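Local coordinates for calcium-regulated actin-bundling protein (Dictyostelium discoideum, PDB 4X3N), which binds and bundles actin filaments under the control of calcium and may contribute to the structure and reorganization of filopodia and pseudopodia during cell movement, at residues S43-W54 with S271-M279; F63-I72 with F102-C110. All blocks are in the same frame, centred on the assembly; numbering follows the deposited sequence.

How the contacts relate
Both contacts pair helices, but at different depths of the fold. Contact 1 brings the C-terminal helix 273-290 back onto helix 42-57, is only partly buried and mixes tryptophan packing with an asparagine that grips the start of the incoming helix. Contact 2 is nested within the loop that contact 1 closes: helices 61-79 and 96-111 meet in a buried, apolar contact with no hydrogen bond across it. Helices 42-57 and 61-79 follow each other in the chain, and Trp278 of contact 1 meets Tyr65 and Trp69 of 63-72 edge-to-face. The centres of the two contacts lie about 18 Å apart.

Contact 1 of 2, residues S43-W54 with S271-M279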
# COMPACT_ATOMS: atom_id res chain seq x y z
N SER A 43 -9.17 12.08 -15.25
CA SER A 43 -9.79 12.89 -16.29
C SER A 43 -11.25 12.46 -16.48
O SER A 43 -12.13 13.28 -16.65
CB SER A 43 -9.01 12.79 -17.59
OG SER A 43 -8.90 11.42 -17.99
N GLN A 44 -11.51 11.18 -16.40
CA GLN A 44 -12.85 10.69 -16.48
C GLN A 44 -13.68 11.01 -15.25
O GLN A 44 -14.90 11.20 -15.32
CB GLN A 44 -12.83 9.19 -16.73
CG GLN A 44 -12.39 8.86 -18.16
CD GLN A 44 -12.30 7.36 -18.35
OE1 GLN A 44 -13.27 6.62 -18.11
NE2 GLN A 44 -11.15 6.89 -18.72
N GLN A 45 -13.05 11.03 -14.11
CA GLN A 45 -13.72 11.48 -12.88
C GLN A 45 -14.16 12.93 -13.07
O GLN A 45 -15.29 13.35 -12.66
CB GLN A 45 -12.76 11.40 -11.71
CG GLN A 45 -12.36 10.03 -11.21
CD GLN A 45 -11.29 10.06 -10.15
OE1 GLN A 45 -11.29 10.93 -9.23
NE2 GLN A 45 -10.38 9.09 -10.22
N ALA A 46 -13.23 13.72 -13.58
CA ALA A 46 -13.45 15.13 -13.88
C ALA A 46 -14.62 15.35 -14.84
O ALA A 46 -15.51 16.18 -14.60
CB ALA A 46 -12.20 15.73 -14.48
N VAL A 47 -14.66 14.58 -15.91
CA VAL A 47 -15.75 14.68 -16.78
C VAL A 47 -17.07 14.22 -16.19
O VAL A 47 -18.10 14.85 -16.49
CB VAL A 47 -15.48 13.91 -18.07
CG1 VAL A 47 -16.78 13.65 -18.79
CG2 VAL A 47 -14.46 14.66 -18.93
N HIS A 48 -17.09 13.19 -15.35
CA HIS A 48 -18.30 12.85 -14.66
C HIS A 48 -18.77 14.04 -13.84
O HIS A 48 -19.97 14.39 -13.83
CB HIS A 48 -18.15 11.66 -13.70
CG HIS A 48 -18.37 10.36 -14.36
ND1 HIS A 48 -17.42 9.80 -15.19
CD2 HIS A 48 -19.42 9.51 -14.35
CE1 HIS A 48 -17.86 8.64 -15.64
NE2 HIS A 48 -19.08 8.45 -15.17
N PHE A 49 -17.85 14.60 -13.10
CA PHE A 49 -18.21 15.78 -12.25
C PHE A 49 -18.78 16.94 -13.08
O PHE A 49 -19.85 17.49 -12.76
CB PHE A 49 -17.01 16.22 -11.45
CG PHE A 49 -17.26 17.50 -10.64
CD1 PHE A 49 -18.02 17.46 -9.52
CD2 PHE A 49 -16.77 18.70 -11.05
CE1 PHE A 49 -18.30 18.61 -8.79
CE2 PHE A 49 -17.04 19.86 -10.31
CZ PHE A 49 -17.81 19.78 -9.19
N LEU A 50 -18.04 17.32 -14.14
CA LEU A 50 -18.41 18.42 -14.98
C LEU A 50 -19.74 18.18 -15.68
O LEU A 50 -20.60 19.07 -15.65
CB LEU A 50 -17.32 18.74 -15.98
CG LEU A 50 -16.03 19.28 -15.45
CD1 LEU A 50 -15.01 19.28 -16.56
CD2 LEU A 50 -16.14 20.69 -14.86
N ASN A 51 -19.95 17.02 -16.29
CA ASN A 51 -21.27 16.71 -16.83
C ASN A 51 -22.40 16.88 -15.84
O ASN A 51 -23.46 17.32 -16.23
CB ASN A 51 -21.36 15.27 -17.31
CG ASN A 51 -20.68 15.07 -18.65
OD1 ASN A 51 -20.49 16.01 -19.40
ND2 ASN A 51 -20.33 13.84 -18.96
N ALA A 52 -22.20 16.47 -14.59
CA ALA A 52 -23.26 16.48 -13.62
C ALA A 52 -23.57 17.94 -13.17
O ALA A 52 -24.71 18.31 -12.93
CB ALA A 52 -22.90 15.65 -12.41
N TYR A 53 -22.54 18.74 -13.07
CA TYR A 53 -22.70 20.03 -12.46
C TYR A 53 -22.43 21.17 -13.45
O TYR A 53 -22.13 22.30 -13.06
CB TYR A 53 -21.77 20.13 -11.26
CG TYR A 53 -22.26 19.41 -10.06
CD1 TYR A 53 -23.30 19.91 -9.30
CD2 TYR A 53 -21.68 18.19 -9.68
CE1 TYR A 53 -23.77 19.20 -8.21
CE2 TYR A 53 -22.09 17.50 -8.57
CZ TYR A 53 -23.15 17.99 -7.82
OH TYR A 53 -23.63 17.24 -6.77
N TRP A 54 -22.56 20.90 -14.75
CA TRP A 54 -22.18 21.89 -15.75
C TRP A 54 -22.93 23.25 -15.52
O TRP A 54 -22.34 24.32 -15.67
CB TRP A 54 -22.43 21.33 -17.19
CG TRP A 54 -21.76 22.15 -18.22
CD1 TRP A 54 -22.35 22.96 -19.17
CD2 TRP A 54 -20.35 22.30 -18.39
NE1 TRP A 54 -21.39 23.60 -19.89
CE2 TRP A 54 -20.15 23.20 -19.44
CE3 TRP A 54 -19.24 21.79 -17.71
CZ2 TRP A 54 -18.89 23.57 -19.86
CZ3 TRP A 54 -17.98 22.15 -18.15
CH2 TRP A 54 -17.80 23.02 -19.20
N SER A 271 -25.09 18.03 -19.83
CA SER A 271 -25.46 16.60 -19.83
C SER A 271 -24.31 15.80 -20.37
O SER A 271 -23.85 14.96 -19.64
CB SER A 271 -26.72 16.24 -20.62
OG SER A 271 -27.12 14.95 -20.19
N SER A 272 -23.91 16.05 -21.63
CA SER A 272 -22.57 15.77 -22.14
C SER A 272 -21.72 17.02 -22.27
O SER A 272 -20.60 16.97 -22.81
CB SER A 272 -22.67 15.05 -23.50
OG SER A 272 -23.35 13.82 -23.28
N ALA A 273 -22.21 18.14 -21.77
CA ALA A 273 -21.48 19.39 -21.98
C ALA A 273 -20.10 19.37 -21.41
O ALA A 273 -19.19 19.95 -21.97
CB ALA A 273 -22.25 20.59 -21.41
N GLY A 274 -19.91 18.75 -20.29
CA GLY A 274 -18.57 18.76 -19.68
C GLY A 274 -17.62 17.92 -20.56
O GLY A 274 -16.46 18.27 -20.78
N ALA A 275 -18.12 16.80 -21.03
CA ALA A 275 -17.29 15.91 -21.83
C ALA A 275 -16.93 16.60 -23.10
O ALA A 275 -15.82 16.50 -23.55
CB ALA A 275 -18.03 14.64 -22.14
N ILE A 276 -17.88 17.39 -23.65
CA ILE A 276 -17.64 18.10 -24.89
C ILE A 276 -16.63 19.16 -24.63
O ILE A 276 -15.63 19.23 -25.32
CB ILE A 276 -18.95 18.65 -25.54
CG1 ILE A 276 -19.90 17.52 -25.95
CG2 ILE A 276 -18.61 19.55 -26.71
CD1 ILE A 276 -19.29 16.46 -26.84
N TRP A 277 -16.79 19.95 -23.57
CA TRP A 277 -15.81 20.97 -23.26
C TRP A 277 -14.39 20.36 -23.02
O TRP A 277 -13.38 20.88 -23.48
CB TRP A 277 -16.26 21.77 -22.00
CG TRP A 277 -15.29 22.89 -21.61
CD1 TRP A 277 -15.37 24.24 -21.95
CD2 TRP A 277 -14.10 22.77 -20.82
NE1 TRP A 277 -14.32 24.93 -21.42
CE2 TRP A 277 -13.51 24.06 -20.73
CE3 TRP A 277 -13.46 21.70 -20.19
CZ2 TRP A 277 -12.31 24.30 -20.05
CZ3 TRP A 277 -12.28 21.93 -19.50
CH2 TRP A 277 -11.72 23.23 -19.44
N TRP A 278 -14.32 19.24 -22.29
CA TRP A 278 -13.00 18.69 -21.89
C TRP A 278 -12.25 18.21 -23.11
O TRP A 278 -11.08 18.48 -23.30
CB TRP A 278 -13.20 17.51 -20.93
CG TRP A 278 -11.94 17.02 -20.31
CD1 TRP A 278 -11.06 16.08 -20.84
CD2 TRP A 278 -11.39 17.41 -19.06
NE1 TRP A 278 -10.07 15.85 -19.98
CE2 TRP A 278 -10.22 16.66 -18.88
CE3 TRP A 278 -11.78 18.30 -18.04
CZ2 TRP A 278 -9.41 16.80 -17.74
CZ3 TRP A 278 -10.97 18.42 -16.91
CH2 TRP A 278 -9.83 17.67 -16.75
N MET A 279 -12.97 17.48 -23.94
CA MET A 279 -12.32 16.93 -25.13
C MET A 279 -11.83 18.00 -26.06
O MET A 279 -10.75 17.91 -26.60
CB MET A 279 -13.29 15.99 -25.85
CG MET A 279 -13.44 14.68 -25.12
SD MET A 279 -14.33 13.44 -26.08
CE MET A 279 -15.78 14.39 -26.67
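Trp278 sits as a knob in a hole formed by Ser43, Ala46, Val47 and Leu50, where helix 273-290 packs on helix 42-57 as a helix pair, the segment axes 7.5 Å apart at 129°. Val47 CG2 lies over one face of the five-membered ring, 3.7 Å from Trp278 CG, while the Leu50 side chain crosses the indole at about a right angle, its CD1 meeting CE3. The other methyl of Val47, CG1, rests on Ala275 CB. Gly274 brings the backbones close: its CA stands 4.4 Å from Asn51 CA, and a side chain there would collide with Asn51 N and Leu50 CB. Further along, Trp54 has CG anti to its own amide nitrogen (chi1 -165°), which lays the indole against the first turn of the partner helix. Ala273 CB packs over the five-membered ring and Gly274 CA over the six-membered one; Trp54 CH2 reaches Trp277 CB at 3.4 Å. Toward the polar edge, Ser43 OG turns to Glu90, outside the pair. At the N-terminal end of helix 273-290, Asn51 accepts a backbone amide: Ala275 N donates to Asn51 OD1 at 3.0 Å, tilted 31° from the carbonyl plane, with Gly274 N 2.9 Å from the same oxygen.

Contact 2 of 2, residues F63-I72 with F102-C110; sequences FIYSVGWETI and FYEQLCKFC
Val67 and Thr71 of helix 61-79 face Leu106, Phe109 and Gln105 of helix 96-111 in a roughly antiparallel helix pair, the segment axes 9.6 Å apart at 145°; helix 61-79 has a wider, pi-type turn at 64-69. Val67 spreads its two methyls on Phe109, CG1 against CD1 and CG2 against CE1, and CG1 also meets Leu106 CD2 at 3.9 Å. Thr71 splits its roles. CG2, anti to the backbone nitrogen, reaches Gln105 CG at 3.6 Å, whereas OG1 turns back to Val67 O in a 2.6 Å hydrogen bond, so the hydroxyl is satisfied within its own helix. A valine in its place would probably leave Val67 O without its hydroxyl donor. Phe102 takes Ile72 CG1 over one face, while Ile72 CB comes within 3.5 Å of Phe102 CE1. At the opposite end Cys110 SG lies in the plane of the Phe63 ring, 3.7 Å from CZ, a sulfur-aromatic contact at the edge. Helix 153-160, which carries the calcium ligand Glu155, covers this mostly apolar interior: Tyr156 meets Phe102 edge-to-face and touches Phe63 and Leu106, and Phe153 packs on Ile72, which also touches Phe42 of helix 42-57.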
# COMPACT_ATOMS: atom_id res chain seq x y z
N PHE A 63 -10.10 26.09 -14.52
CA PHE A 63 -9.27 25.86 -13.39
C PHE A 63 -9.16 24.36 -13.09
O PHE A 63 -8.13 23.82 -12.72
CB PHE A 63 -9.90 26.55 -12.20
CG PHE A 63 -9.08 26.49 -10.98
CD1 PHE A 63 -9.13 25.37 -10.13
CD2 PHE A 63 -8.28 27.58 -10.60
CE1 PHE A 63 -8.36 25.33 -8.98
CE2 PHE A 63 -7.52 27.54 -9.44
CZ PHE A 63 -7.52 26.41 -8.64
N ILE A 64 -10.26 23.68 -13.25
CA ILE A 64 -10.32 22.25 -12.92
C ILE A 64 -9.32 21.55 -13.82
O ILE A 64 -8.56 20.66 -13.39
CB ILE A 64 -11.74 21.71 -13.05
CG1 ILE A 64 -12.58 22.18 -11.86
CG2 ILE A 64 -11.73 20.14 -13.07
CD1 ILE A 64 -14.04 22.14 -12.10
N TYR A 65 -9.31 21.98 -15.07
CA TYR A 65 -8.46 21.40 -16.10
C TYR A 65 -7.01 21.75 -15.97
O TYR A 65 -6.11 20.85 -15.95
CB TYR A 65 -8.97 21.81 -17.49
CG TYR A 65 -8.17 21.19 -18.62
CD1 TYR A 65 -7.04 21.86 -19.13
CD2 TYR A 65 -8.54 19.98 -19.19
CE1 TYR A 65 -6.31 21.30 -20.17
CE2 TYR A 65 -7.80 19.42 -20.21
CZ TYR A 65 -6.69 20.11 -20.69
OH TYR A 65 -5.96 19.55 -21.73
N SER A 66 -6.75 23.04 -15.83
CA SER A 66 -5.38 23.55 -15.88
C SER A 66 -4.63 23.45 -14.56
O SER A 66 -3.41 23.31 -14.55
CB SER A 66 -5.38 25.02 -16.32
OG SER A 66 -5.64 25.01 -17.69
N VAL A 67 -5.36 23.54 -13.46
CA VAL A 67 -4.75 23.58 -12.14
C VAL A 67 -5.11 22.38 -11.30
O VAL A 67 -4.23 21.76 -10.73
CB VAL A 67 -5.21 24.83 -11.35
CG1 VAL A 67 -4.46 24.95 -10.02
CG2 VAL A 67 -5.01 26.10 -12.16
N GLY A 68 -6.40 22.06 -11.16
CA GLY A 68 -6.79 20.90 -10.35
C GLY A 68 -6.23 19.59 -10.88
O GLY A 68 -5.47 18.85 -10.19
N TRP A 69 -6.53 19.33 -12.14
CA TRP A 69 -6.05 18.10 -12.78
C TRP A 69 -4.53 17.98 -12.83
O TRP A 69 -3.97 16.88 -12.53
CB TRP A 69 -6.66 17.98 -14.16
CG TRP A 69 -6.47 16.71 -14.87
CD1 TRP A 69 -6.59 15.49 -14.36
CD2 TRP A 69 -6.19 16.54 -16.28
NE1 TRP A 69 -6.42 14.54 -15.38
CE2 TRP A 69 -6.12 15.19 -16.53
CE3 TRP A 69 -5.94 17.42 -17.33
CZ2 TRP A 69 -5.83 14.66 -17.81
CZ3 TRP A 69 -5.67 16.90 -18.61
CH2 TRP A 69 -5.62 15.55 -18.83
N GLU A 70 -3.87 19.05 -13.26
CA GLU A 70 -2.42 19.02 -13.40
C GLU A 70 -1.81 18.73 -12.10
O GLU A 70 -0.87 17.96 -12.04
CB GLU A 70 -1.83 20.31 -13.91
CG GLU A 70 -2.05 20.47 -15.42
CD GLU A 70 -1.41 19.31 -16.22
OE1 GLU A 70 -0.25 18.98 -15.89
OE2 GLU A 70 -2.06 18.73 -17.14
N THR A 71 -2.34 19.33 -11.04
CA THR A 71 -1.69 19.17 -9.78
C THR A 71 -1.85 17.75 -9.21
O THR A 71 -0.92 17.25 -8.59
CB THR A 71 -2.13 20.26 -8.78
OG1 THR A 71 -1.97 21.52 -9.41
CG2 THR A 71 -1.29 20.21 -7.54
N ILE A 72 -3.00 17.10 -9.42
CA ILE A 72 -3.23 15.80 -8.84
C ILE A 72 -2.42 14.82 -9.61
O ILE A 72 -1.84 13.88 -9.02
CB ILE A 72 -4.75 15.41 -8.70
CG1 ILE A 72 -4.96 14.30 -7.66
CG2 ILE A 72 -5.36 15.01 -10.01
CD1 ILE A 72 -6.42 14.07 -7.18
N PHE A 102 -0.59 17.04 -2.52
CA PHE A 102 -1.50 17.60 -3.52
C PHE A 102 -2.09 18.91 -3.06
O PHE A 102 -1.93 19.93 -3.73
CB PHE A 102 -2.57 16.56 -3.90
CG PHE A 102 -3.78 17.12 -4.58
CD1 PHE A 102 -3.70 17.63 -5.82
CD2 PHE A 102 -5.02 17.04 -3.97
CE1 PHE A 102 -4.82 18.13 -6.45
CE2 PHE A 102 -6.16 17.56 -4.58
CZ PHE A 102 -6.06 18.10 -5.83
N TYR A 103 -2.70 18.93 -1.91
CA TYR A 103 -3.37 20.14 -1.49
C TYR A 103 -2.37 21.25 -1.21
O TYR A 103 -2.64 22.42 -1.45
CB TYR A 103 -4.17 19.87 -0.23
CG TYR A 103 -5.53 19.35 -0.47
CD1 TYR A 103 -6.59 20.22 -0.75
CD2 TYR A 103 -5.77 17.98 -0.42
CE1 TYR A 103 -7.87 19.72 -0.98
CE2 TYR A 103 -7.01 17.48 -0.64
CZ TYR A 103 -8.06 18.34 -0.93
OH TYR A 103 -9.28 17.78 -1.12
N GLU A 104 -1.21 20.88 -0.67
CA GLU A 104 -0.15 21.86 -0.43
C GLU A 104 0.36 22.47 -1.69
O GLU A 104 0.54 23.65 -1.74
CB GLU A 104 0.98 21.28 0.38
CG GLU A 104 0.50 21.13 1.82
CD GLU A 104 1.60 20.71 2.76
OE1 GLU A 104 2.71 20.30 2.27
OE2 GLU A 104 1.31 20.72 3.98
N GLN A 105 0.54 21.67 -2.72
CA GLN A 105 0.94 22.19 -4.00
C GLN A 105 -0.14 23.10 -4.61
O GLN A 105 0.21 24.13 -5.16
CB GLN A 105 1.40 21.07 -4.93
CG GLN A 105 1.80 21.49 -6.33
CD GLN A 105 2.82 22.64 -6.37
OE1 GLN A 105 3.73 22.75 -5.52
NE2 GLN A 105 2.67 23.50 -7.38
N LEU A 106 -1.42 22.77 -4.45
CA LEU A 106 -2.49 23.60 -4.91
C LEU A 106 -2.45 24.99 -4.32
O LEU A 106 -2.65 25.99 -5.02
CB LEU A 106 -3.85 23.04 -4.52
CG LEU A 106 -4.53 22.05 -5.44
CD1 LEU A 106 -5.88 21.67 -4.86
CD2 LEU A 106 -4.66 22.55 -6.90
N CYS A 107 -2.24 25.03 -3.02
CA CYS A 107 -2.20 26.27 -2.28
C CYS A 107 -0.99 27.07 -2.70
O CYS A 107 -1.08 28.26 -2.85
CB CYS A 107 -2.15 26.01 -0.77
SG CYS A 107 -3.63 25.29 -0.03
N LYS A 108 0.13 26.40 -2.94
CA LYS A 108 1.34 27.13 -3.31
C LYS A 108 1.15 27.75 -4.69
O LYS A 108 1.51 28.91 -4.92
CB LYS A 108 2.56 26.23 -3.29
CG LYS A 108 3.88 26.98 -3.33
CD LYS A 108 5.08 26.07 -3.03
CE LYS A 108 5.38 25.15 -4.20
NZ LYS A 108 6.85 24.95 -4.43
N PHE A 109 0.57 26.97 -5.59
CA PHE A 109 0.33 27.45 -6.94
C PHE A 109 -0.54 28.70 -6.93
O PHE A 109 -0.17 29.71 -7.47
CB PHE A 109 -0.31 26.39 -7.79
CG PHE A 109 -0.63 26.86 -9.18
CD1 PHE A 109 -1.78 27.59 -9.43
CD2 PHE A 109 0.23 26.58 -10.24
CE1 PHE A 109 -2.06 28.03 -10.70
CE2 PHE A 109 -0.08 26.99 -11.53
CZ PHE A 109 -1.22 27.71 -11.75
N CYS A 110 -1.67 28.61 -6.24
CA CYS A 110 -2.66 29.69 -6.18
C CYS A 110 -2.20 30.93 -5.41
O CYS A 110 -2.81 32.01 -5.55
CB CYS A 110 -3.93 29.18 -5.51
SG CYS A 110 -4.85 28.01 -6.55